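Local coordinates for conserved membrane protein (Chlamydia abortus, PDB 6GZU) that acts as a secreted effector of the CE clan that combines deubiquitination with acetylation and induces Golgi fragmentation, at residues A[42-47]-A[119-124]; A[98-103]-A[213-218]; A[105-110]-A[159-164]; A[204-209]-A[237-242]. One frame throughout, in Å; residues are numbered along the deposited sequence. Where two conformers were deposited one is given.

Interaction 1: A[42-47]-A[119-124]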
# COMPACT_ATOMS: atom_id res chain seq x y z
N LEU A 42 -9.97 2.19 3.42
CA LEU A 42 -10.72 1.14 2.73
C LEU A 42 -11.61 1.74 1.64
O LEU A 42 -12.25 1.00 0.87
CB LEU A 42 -11.59 0.35 3.70
CG LEU A 42 -10.90 -0.22 4.94
CD1 LEU A 42 -11.88 -1.08 5.76
CD2 LEU A 42 -9.65 -1.04 4.58
N TYR A 43 -11.65 3.07 1.56
CA TYR A 43 -12.57 3.77 0.66
C TYR A 43 -11.89 4.38 -0.59
O TYR A 43 -12.47 4.35 -1.69
CB TYR A 43 -13.27 4.87 1.45
CG TYR A 43 -14.35 5.58 0.71
CD1 TYR A 43 -15.51 4.93 0.35
CD2 TYR A 43 -14.22 6.93 0.40
CE1 TYR A 43 -16.53 5.60 -0.32
CE2 TYR A 43 -15.23 7.60 -0.27
CZ TYR A 43 -16.38 6.93 -0.63
OH TYR A 43 -17.38 7.60 -1.30
N THR A 44 -10.69 4.93 -0.44
CA THR A 44 -9.99 5.62 -1.53
C THR A 44 -8.61 5.01 -1.74
O THR A 44 -7.73 5.14 -0.87
CB THR A 44 -9.83 7.14 -1.21
OG1 THR A 44 -11.12 7.70 -0.91
CG2 THR A 44 -9.19 7.89 -2.38
N PRO A 45 -8.37 4.36 -2.90
CA PRO A 45 -7.00 3.89 -3.18
C PRO A 45 -6.09 5.09 -3.41
O PRO A 45 -6.58 6.18 -3.72
CB PRO A 45 -7.11 3.16 -4.53
CG PRO A 45 -8.61 3.06 -4.80
CD PRO A 45 -9.31 4.11 -4.01
N SER A 46 -4.78 4.89 -3.27
CA SER A 46 -3.82 5.96 -3.58
C SER A 46 -3.44 5.92 -5.06
O SER A 46 -3.73 4.92 -5.75
CB SER A 46 -2.54 5.75 -2.77
OG SER A 46 -2.85 5.76 -1.35
N THR A 47 -2.82 6.99 -5.55
CA THR A 47 -2.28 7.05 -6.91
C THR A 47 -0.89 7.64 -6.80
O THR A 47 -0.47 8.09 -5.73
CB THR A 47 -3.10 8.00 -7.82
OG1 THR A 47 -2.90 9.36 -7.39
CG2 THR A 47 -4.59 7.66 -7.78
N SER A 119 -10.45 11.18 -11.67
CA SER A 119 -11.71 10.94 -12.33
C SER A 119 -11.73 9.52 -12.86
O SER A 119 -12.73 8.80 -12.72
CB SER A 119 -11.92 11.93 -13.46
OG SER A 119 -13.11 11.59 -14.13
N MET A 120 -10.63 9.13 -13.49
CA MET A 120 -10.50 7.77 -13.99
C MET A 120 -10.58 6.77 -12.86
O MET A 120 -11.31 5.79 -12.94
CB MET A 120 -9.19 7.59 -14.74
CG MET A 120 -9.09 8.44 -15.96
SD MET A 120 -7.73 7.84 -16.99
CE MET A 120 -8.34 6.17 -17.21
N MET A 121 -9.88 7.01 -11.77
CA MET A 121 -9.89 6.05 -10.69
C MET A 121 -11.28 5.87 -10.09
O MET A 121 -11.74 4.73 -9.84
CB MET A 121 -8.92 6.48 -9.59
CG MET A 121 -8.87 5.44 -8.52
SD MET A 121 -7.71 5.88 -7.30
CE MET A 121 -8.41 7.40 -6.62
N LEU A 122 -11.94 6.99 -9.84
CA LEU A 122 -13.26 6.95 -9.23
C LEU A 122 -14.22 6.13 -10.08
O LEU A 122 -15.10 5.45 -9.55
CB LEU A 122 -13.80 8.37 -8.98
CG LEU A 122 -13.01 9.27 -8.02
CD1 LEU A 122 -13.76 10.55 -7.71
CD2 LEU A 122 -12.61 8.56 -6.73
N SER A 123 -14.05 6.15 -11.40
CA SER A 123 -14.94 5.35 -12.22
C SER A 123 -14.66 3.83 -12.18
O SER A 123 -15.59 3.03 -12.32
CB SER A 123 -14.96 5.86 -13.66
OG SER A 123 -13.85 5.36 -14.38
N THR A 124 -13.40 3.42 -11.99
CA THR A 124 -13.02 2.01 -12.20
C THR A 124 -12.44 1.22 -11.02
O THR A 124 -12.68 0.01 -10.91
CB THR A 124 -12.03 1.87 -13.40
OG1 THR A 124 -12.48 2.69 -14.49
CG2 THR A 124 -11.98 0.39 -13.88

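Interaction 2: A[98-103]-A[213-218]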
# COMPACT_ATOMS: atom_id res chain seq x y z
N PHE A 98 1.92 1.69 14.79
CA PHE A 98 2.24 0.79 13.69
C PHE A 98 3.66 0.98 13.18
O PHE A 98 4.26 2.07 13.38
CB PHE A 98 1.25 1.04 12.55
CG PHE A 98 -0.15 0.70 12.92
CD1 PHE A 98 -0.56 -0.62 12.90
CD2 PHE A 98 -1.07 1.68 13.26
CE1 PHE A 98 -1.85 -0.98 13.23
CE2 PHE A 98 -2.38 1.32 13.61
CZ PHE A 98 -2.76 -0.02 13.55
N ARG A 99 4.19 -0.02 12.45
CA ARG A 99 5.56 0.06 11.93
C ARG A 99 5.69 -0.10 10.43
O ARG A 99 6.65 0.38 9.81
CB ARG A 99 6.42 -1.02 12.57
CG ARG A 99 6.47 -0.93 14.07
CD ARG A 99 6.88 0.49 14.54
NE ARG A 99 8.30 0.78 14.28
CZ ARG A 99 8.86 1.97 14.48
NH1 ARG A 99 8.08 2.98 14.89
NH2 ARG A 99 10.17 2.17 14.28
N ILE A 100 4.72 -0.77 9.82
CA ILE A 100 4.75 -1.06 8.40
C ILE A 100 3.43 -0.56 7.82
O ILE A 100 2.34 -0.93 8.32
CB ILE A 100 4.93 -2.57 8.12
CG1 ILE A 100 6.23 -3.06 8.75
CG2 ILE A 100 4.86 -2.82 6.58
CD1 ILE A 100 6.48 -4.51 8.63
N TYR A 101 3.53 0.29 6.78
CA TYR A 101 2.36 0.93 6.19
C TYR A 101 2.30 0.52 4.74
O TYR A 101 3.21 0.83 3.98
CB TYR A 101 2.50 2.46 6.30
CG TYR A 101 2.41 2.98 7.73
CD1 TYR A 101 3.40 2.68 8.66
CD2 TYR A 101 1.36 3.83 8.13
CE1 TYR A 101 3.29 3.16 9.99
CE2 TYR A 101 1.26 4.34 9.42
CZ TYR A 101 2.22 3.98 10.35
OH TYR A 101 2.13 4.43 11.65
N ALA A 102 1.24 -0.17 4.32
CA ALA A 102 1.19 -0.70 2.97
C ALA A 102 0.02 -0.16 2.16
O ALA A 102 -1.14 -0.37 2.57
CB ALA A 102 1.18 -2.22 2.99
N TYR A 103 0.29 0.49 1.03
CA TYR A 103 -0.71 1.22 0.28
C TYR A 103 -0.91 0.67 -1.10
O TYR A 103 -0.02 0.74 -1.96
CB TYR A 103 -0.21 2.67 0.06
CG TYR A 103 -0.09 3.47 1.33
CD1 TYR A 103 1.05 3.35 2.15
CD2 TYR A 103 -1.14 4.27 1.76
CE1 TYR A 103 1.12 4.06 3.35
CE2 TYR A 103 -1.10 4.97 2.97
CZ TYR A 103 0.02 4.84 3.77
OH TYR A 103 0.04 5.55 4.95
N ASP A 213 2.13 -10.41 1.79
CA ASP A 213 2.06 -11.61 2.62
C ASP A 213 3.46 -12.14 2.95
O ASP A 213 3.83 -12.33 4.11
CB ASP A 213 1.25 -12.65 1.86
CG ASP A 213 0.58 -13.61 2.75
OD1 ASP A 213 1.27 -14.29 3.53
OD2 ASP A 213 -0.66 -13.70 2.67
N LYS A 214 4.27 -12.32 1.92
CA LYS A 214 5.60 -12.85 2.11
C LYS A 214 6.57 -11.84 2.70
O LYS A 214 7.42 -12.20 3.49
CB LYS A 214 6.12 -13.32 0.76
CG LYS A 214 5.19 -14.29 0.06
CD LYS A 214 5.66 -15.67 0.24
CE LYS A 214 4.75 -16.60 -0.53
NZ LYS A 214 4.76 -17.99 -0.04
N TYR A 215 6.44 -10.58 2.28
CA TYR A 215 7.29 -9.50 2.80
C TYR A 215 7.17 -9.39 4.30
O TYR A 215 8.18 -9.13 4.99
CB TYR A 215 6.94 -8.15 2.14
CG TYR A 215 7.63 -6.94 2.70
CD1 TYR A 215 7.08 -6.26 3.78
CD2 TYR A 215 8.81 -6.46 2.15
CE1 TYR A 215 7.71 -5.14 4.31
CE2 TYR A 215 9.45 -5.36 2.69
CZ TYR A 215 8.90 -4.71 3.78
OH TYR A 215 9.49 -3.59 4.33
N LEU A 216 5.95 -9.53 4.83
CA LEU A 216 5.75 -9.34 6.26
C LEU A 216 6.39 -10.48 7.09
O LEU A 216 6.69 -10.30 8.29
CB LEU A 216 4.23 -9.21 6.59
CG LEU A 216 3.62 -7.88 6.10
CD1 LEU A 216 2.10 -7.91 6.25
CD2 LEU A 216 4.18 -6.66 6.90
N ASP A 217 6.60 -11.64 6.47
CA ASP A 217 7.36 -12.72 7.12
C ASP A 217 8.87 -12.61 6.89
O ASP A 217 9.66 -13.08 7.70
CB ASP A 217 6.86 -14.09 6.67
CG ASP A 217 5.50 -14.44 7.29
OD1 ASP A 217 5.20 -13.96 8.40
OD2 ASP A 217 4.74 -15.18 6.67
N ASN A 218 9.25 -11.96 5.80
CA ASN A 218 10.67 -11.79 5.45
C ASN A 218 10.82 -10.57 4.56
O ASN A 218 10.52 -10.62 3.38
CB ASN A 218 11.17 -13.03 4.69
CG ASN A 218 12.56 -12.85 4.12
OD1 ASN A 218 13.30 -11.91 4.47
ND2 ASN A 218 12.93 -13.75 3.20

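Interaction 3: A[105-110]-A[159-164]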
# COMPACT_ATOMS: atom_id res chain seq x y z
N LEU A 105 -1.85 1.10 -4.76
CA LEU A 105 -1.69 2.28 -5.58
C LEU A 105 -2.22 1.95 -6.98
O LEU A 105 -1.71 1.01 -7.61
CB LEU A 105 -0.21 2.74 -5.58
CG LEU A 105 0.10 4.14 -6.13
CD1 LEU A 105 1.41 4.71 -5.69
CD2 LEU A 105 0.20 3.98 -7.66
N TRP A 106 -3.18 2.74 -7.44
CA TRP A 106 -3.91 2.56 -8.70
C TRP A 106 -3.30 3.47 -9.75
O TRP A 106 -2.97 4.61 -9.47
CB TRP A 106 -5.36 2.98 -8.48
CG TRP A 106 -6.24 2.67 -9.62
CD1 TRP A 106 -7.00 1.55 -9.79
CD2 TRP A 106 -6.53 3.52 -10.76
NE1 TRP A 106 -7.72 1.62 -10.97
CE2 TRP A 106 -7.45 2.81 -11.58
CE3 TRP A 106 -6.09 4.79 -11.18
CZ2 TRP A 106 -7.94 3.34 -12.77
CZ3 TRP A 106 -6.57 5.31 -12.39
CH2 TRP A 106 -7.49 4.59 -13.16
N HIS A 107 -3.13 2.96 -10.98
CA HIS A 107 -2.56 3.74 -12.07
C HIS A 107 -3.19 3.45 -13.41
O HIS A 107 -3.54 2.31 -13.68
CB HIS A 107 -1.05 3.49 -12.20
CG HIS A 107 -0.38 4.43 -13.14
ND1 HIS A 107 -0.24 5.78 -12.85
CD2 HIS A 107 0.21 4.24 -14.35
CE1 HIS A 107 0.39 6.37 -13.85
NE2 HIS A 107 0.69 5.46 -14.77
N HIS A 108 -3.26 4.48 -14.24
CA HIS A 108 -3.62 4.31 -15.65
C HIS A 108 -2.72 5.27 -16.41
O HIS A 108 -2.60 6.44 -16.04
CB HIS A 108 -5.07 4.68 -15.90
CG HIS A 108 -5.54 4.25 -17.25
ND1 HIS A 108 -5.20 4.93 -18.41
CD2 HIS A 108 -6.30 3.20 -17.64
CE1 HIS A 108 -5.75 4.32 -19.45
NE2 HIS A 108 -6.42 3.27 -19.01
N PRO A 109 -2.11 4.79 -17.50
CA PRO A 109 -1.15 5.62 -18.24
C PRO A 109 -1.76 6.82 -18.98
O PRO A 109 -0.98 7.71 -19.39
CB PRO A 109 -0.52 4.65 -19.26
CG PRO A 109 -0.87 3.25 -18.74
CD PRO A 109 -2.17 3.40 -18.02
N SER A 110 -3.08 6.87 -19.17
CA SER A 110 -3.66 7.96 -19.94
C SER A 110 -3.89 9.23 -19.14
O SER A 110 -4.15 10.29 -19.71
CB SER A 110 -4.97 7.54 -20.61
OG SER A 110 -5.93 7.30 -19.58
N ASN A 159 8.65 6.22 -14.82
CA ASN A 159 9.50 6.70 -13.73
C ASN A 159 9.25 8.16 -13.39
O ASN A 159 9.40 8.58 -12.22
CB ASN A 159 10.98 6.58 -14.09
CG ASN A 159 11.52 5.20 -14.00
OD1 ASN A 159 10.90 4.32 -13.44
ND2 ASN A 159 12.71 4.99 -14.57
N ARG A 160 8.90 8.94 -14.41
CA ARG A 160 8.61 10.37 -14.23
C ARG A 160 7.46 10.64 -13.27
O ARG A 160 7.39 11.75 -12.67
CB ARG A 160 8.36 11.06 -15.59
CG ARG A 160 9.60 11.12 -16.47
CD ARG A 160 9.31 11.72 -17.88
N LEU A 161 6.59 9.65 -13.08
CA LEU A 161 5.45 9.80 -12.20
C LEU A 161 5.65 9.13 -10.86
O LEU A 161 5.27 9.70 -9.81
CB LEU A 161 4.20 9.24 -12.88
CG LEU A 161 3.72 10.00 -14.09
CD1 LEU A 161 2.40 9.40 -14.56
CD2 LEU A 161 3.57 11.50 -13.84
N ILE A 162 6.20 7.92 -10.85
CA ILE A 162 6.33 7.18 -9.60
C ILE A 162 7.57 7.58 -8.83
O ILE A 162 7.51 7.71 -7.61
CB ILE A 162 6.25 5.61 -9.77
CG1 ILE A 162 6.18 4.90 -8.41
CG2 ILE A 162 7.42 5.05 -10.62
CD1 ILE A 162 5.01 5.32 -7.56
N ASP A 163 8.69 7.83 -9.52
CA ASP A 163 9.93 8.09 -8.76
C ASP A 163 9.89 9.36 -7.88
O ASP A 163 10.40 9.31 -6.76
CB ASP A 163 11.19 8.09 -9.66
CG ASP A 163 11.53 6.72 -10.19
OD1 ASP A 163 10.85 5.74 -9.81
OD2 ASP A 163 12.48 6.60 -11.00
N PRO A 164 9.31 10.48 -8.37
CA PRO A 164 9.34 11.67 -7.49
C PRO A 164 8.56 11.38 -6.23
O PRO A 164 8.96 11.79 -5.12
CB PRO A 164 8.63 12.72 -8.30
CG PRO A 164 8.95 12.37 -9.70
CD PRO A 164 8.92 10.85 -9.75

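Interaction 4: A[204-209]-A[237-242]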
# COMPACT_ATOMS: atom_id res chain seq x y z
N CYS A 204 -2.68 -8.27 -11.23
CA CYS A 204 -1.81 -7.40 -10.43
C CYS A 204 -2.19 -7.33 -8.97
O CYS A 204 -1.28 -7.28 -8.10
CB CYS A 204 -1.81 -5.99 -11.02
SG CYS A 204 -3.48 -5.39 -11.38
N GLY A 205 -3.50 -7.27 -8.67
CA GLY A 205 -3.95 -7.15 -7.28
C GLY A 205 -3.64 -8.39 -6.46
O GLY A 205 -3.35 -8.31 -5.26
N ILE A 206 -3.67 -9.55 -7.11
CA ILE A 206 -3.35 -10.81 -6.42
C ILE A 206 -1.84 -10.85 -6.19
O ILE A 206 -1.39 -11.16 -5.07
CB ILE A 206 -3.76 -11.99 -7.27
CG1 ILE A 206 -5.27 -11.89 -7.56
CG2 ILE A 206 -3.42 -13.29 -6.55
CD1 ILE A 206 -5.77 -12.91 -8.58
N TRP A 207 -1.06 -10.47 -7.19
CA TRP A 207 0.38 -10.49 -7.02
C TRP A 207 0.85 -9.60 -5.86
O TRP A 207 1.73 -9.99 -5.07
CB TRP A 207 1.08 -10.00 -8.30
CG TRP A 207 1.26 -11.09 -9.30
CD1 TRP A 207 0.65 -11.20 -10.54
CD2 TRP A 207 2.15 -12.18 -9.18
NE1 TRP A 207 1.09 -12.33 -11.16
CE2 TRP A 207 2.04 -12.93 -10.37
CE3 TRP A 207 3.03 -12.61 -8.18
CZ2 TRP A 207 2.75 -14.11 -10.58
CZ3 TRP A 207 3.75 -13.77 -8.39
CH2 TRP A 207 3.62 -14.51 -9.59
N LEU A 208 0.35 -8.37 -5.79
CA LEU A 208 0.85 -7.45 -4.76
C LEU A 208 0.39 -7.94 -3.39
O LEU A 208 1.12 -7.75 -2.39
CB LEU A 208 0.41 -6.01 -5.03
CG LEU A 208 -1.08 -5.67 -4.86
CD1 LEU A 208 -1.42 -5.34 -3.37
CD2 LEU A 208 -1.47 -4.51 -5.78
N SER A 209 -0.77 -8.62 -3.30
CA SER A 209 -1.23 -9.16 -2.03
C SER A 209 -0.35 -10.32 -1.57
O SER A 209 0.01 -10.41 -0.37
CB SER A 209 -2.69 -9.60 -2.14
OG SER A 209 -3.52 -8.49 -2.43
N GLU A 237 -1.85 -21.51 -5.98
CA GLU A 237 -1.54 -22.06 -4.66
C GLU A 237 -1.83 -21.03 -3.56
O GLU A 237 -2.35 -21.36 -2.50
CB GLU A 237 -0.06 -22.44 -4.58
CG GLU A 237 0.34 -23.18 -3.31
CD GLU A 237 1.64 -23.96 -3.48
N PHE A 238 -1.47 -19.77 -3.82
CA PHE A 238 -1.77 -18.70 -2.88
C PHE A 238 -3.26 -18.49 -2.72
O PHE A 238 -3.76 -18.43 -1.59
CB PHE A 238 -1.07 -17.40 -3.35
CG PHE A 238 -1.57 -16.17 -2.67
CD1 PHE A 238 -1.19 -15.89 -1.35
CD2 PHE A 238 -2.39 -15.27 -3.35
CE1 PHE A 238 -1.62 -14.74 -0.71
CE2 PHE A 238 -2.85 -14.10 -2.70
CZ PHE A 238 -2.45 -13.84 -1.37
N LEU A 239 -4.00 -18.46 -3.85
CA LEU A 239 -5.44 -18.31 -3.76
C LEU A 239 -6.08 -19.43 -2.96
O LEU A 239 -7.06 -19.20 -2.22
CB LEU A 239 -6.06 -18.22 -5.16
CG LEU A 239 -5.72 -16.92 -5.90
CD1 LEU A 239 -6.25 -17.01 -7.32
CD2 LEU A 239 -6.29 -15.70 -5.17
N GLU A 240 -5.53 -20.63 -3.06
CA GLU A 240 -6.18 -21.77 -2.44
C GLU A 240 -6.00 -21.77 -0.92
O GLU A 240 -6.70 -22.53 -0.24
CB GLU A 240 -5.77 -23.10 -3.08
CG GLU A 240 -6.44 -23.26 -4.44
CD GLU A 240 -5.92 -24.43 -5.27
OE1 GLU A 240 -4.98 -25.15 -4.85
OE2 GLU A 240 -6.47 -24.64 -6.37
N THR A 241 -5.13 -20.91 -0.40
CA THR A 241 -4.96 -20.76 1.06
C THR A 241 -6.05 -19.84 1.65
O THR A 241 -6.39 -19.92 2.84
CB THR A 241 -3.58 -20.17 1.47
OG1 THR A 241 -3.50 -18.78 1.13
CG2 THR A 241 -2.43 -20.90 0.79
N ILE A 242 -6.59 -18.99 0.80
CA ILE A 242 -7.45 -17.91 1.31
C ILE A 242 -8.67 -18.45 2.07
O ILE A 242 -9.03 -17.90 3.13
CB ILE A 242 -7.83 -16.89 0.19
CG1 ILE A 242 -6.56 -16.20 -0.35
CG2 ILE A 242 -8.76 -15.83 0.77
CD1 ILE A 242 -5.77 -15.50 0.70

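Interaction 1: A[42-47]-A[119-124]
Met121 lies between Pro45 and Thr47, and its thioether accounts for essentially the whole contact. From helix 114-124 its chain runs out fully extended, CG anti to the backbone N (chi1 -177°), and bends only at the last torsion (chi3 64°). That bend turns the methyl CE toward the backbone of the loop, 3.6 Å from Pro45 O. Two conformers of this methionine were deposited, so the details of sulfur and methyl hold for one of them. In this conformer the proline ring and the methionine chain run past each other in opposite senses, with Pro45 CG 3.9 Å from Met121 SD. Thr47 comes in at a slant and brings its methyl, CG2, within 3.6 Å of Met121 SD. With chi1 at 69° the threonine puts OG1 on a different side, where it makes a weak hydrogen bond with the N of Phe49, so each branch has a suitable neighbour. Thr44 adds a looser touch through CG2, 4.3 Å from Met121 CE. The side chain of Ser46 leaves on the side away from the methionine and touches Ile51 and Ala54 of helix 51-58, while its backbone pairs with Pro104 and Trp106 of strand 100-107. The indole of Trp106 also packs against Met121. Residues 42-47 and 119-124 share no hydrogen bond and meet through dispersion forces, which suit a flexible, polarisable thioether.

Interaction 2: A[98-103]-A[213-218]
The hydroxyl OH of Tyr215 is gripped twice, by OE2 of Glu146 and by ND2 of Asn141, and these bonds limit the freedom of a ring that leans against Ile100. Tyrosine suits such a place, for its ring can pack in the interior while its far end reaches polar partners. The ring meets the isoleucine obliquely, CE1 of Tyr215 lying 4.3 Å from Ile100 CG2. Leu216 makes the closer contact. Its methyl CD2 sits 3.6 Å from Ile100 CD1 and 3.9 Å from Ile100 CG2, and the two side chains pass each other in opposite directions. Both isoleucine branches can reach out: with chi1 at -59° CG1 lies beside the backbone N and CG2 is anti to it, while the extended second torsion carries CD1 farther, giving the beta-branched residue two methyls to offer the helix. Ile100 belongs to strand 100-107, between strands 37-38 and 134-141 of the mixed sheet. The last turn of helix 204-217 covers this face: Leu216 also touches Leu37, and Tyr215 touches Ile139. Tyr101 and Tyr103 project from the other face, where Tyr101 stacks with Phe38 and Tyr103 packs on helix 51-58.

Interaction 3: A[105-110]-A[159-164]
Leu105 and His107, two residues apart on one strand, both hold CG anti to the backbone N (chi1 -166° and -170°), and this sends them side by side toward Ile162 and Leu161. On the helix, CG1 of Ile162 is also anti to its N, and the chain then turns at chi2 to set CD1 4.1 Å from Leu105 CD1. This is a plain methyl-methyl contact, for which branched aliphatic residues are well suited. Leu161 approaches the imidazole at its edge, near the ring plane: CD1 of Leu161 lies 3.7 Å from His107 CE1, and the two side chains cross at about a right angle. A carbon edge of the ring thus meets a methyl. Beyond the strand, Ser110 N donates to His108 ND1 at 3.0 Å, close to the ring plane and nearly straight (164°), which helps fix the turn through Pro109. Strand 100-107 pairs antiparallel with strand 134-141, His107 bonding through its backbone to His134. Met117 of helix 114-124 and Ile157 of a loop also touch His107. Trp106 projects from the other face of the sheet, its ring edge-to-face with Trp135, and the start of helix 159-174 covers the face that Leu105 and His107 present.

Interaction 4: A[204-209]-A[237-242]
Apolar contacts centre on one methyl of Ile206, CG2, which reaches both Phe238 and Leu239. It meets the phenyl at its edge, near the ring plane, 3.9 Å from Phe238 CD2, and lies 4.0 Å from Leu239 CD2. Isoleucine suits the spot because CG2, anti to the backbone N, is a compact methyl that fits between ring and leucine. The phenylalanine ring extends far enough to pass beside the next turn, where its CZ comes within 4.1 Å of the backbone C of Ser209. A small residue there leaves the ring room to approach the main chain. The aromatic contact is with His26 of helix 20-33, set edge-to-face against Phe238. The two short helical segments lie 11.1 Å apart at their axes and cross at 77°, so bulky side chains have to bridge the distance. This chain is the C-terminal part of a longer protein and carries its Ulp1-like catalytic domain. Helix 204-217 begins with Cys204, probably part of a Cys-His-Asp triad with His134 and Asp151, as in CE-clan proteases; helix 228-241 packs against its outer side. The hydroxyls bond to carbonyls of their own segment. Ser209 OG donates to Gly205 O at 2.8 Å, and Ser209 N shares that acceptor. Thr241 OG1, with Arg245 as a weak second partner, donates to Phe238 O in the carbonyl plane (C=O...donor angle 149°); Thr241 N donates to the same oxygen.

Overall arrangement
From the N terminus, segment 42-47 opens interaction 1, whose long loop contains the zinc-binding residues His60, Cys78, His80 and Cys95. Before it closes at 119-124, strand 100-107 contributes to interactions 2 and 3, so interaction 1 crosses both. Interaction 3 closes at 159-164, nested inside the loop of interaction 2. Residues 204-209 then open interaction 4 before interaction 2 closes at 213-218, and these two cross on helix 204-217. Interaction 4 closes last, in series with 1 and 3. Strand 100-107 thereby joins helices on both faces of the sheet, and Phe238 touching Asp213 connects interaction 4 to interaction 2.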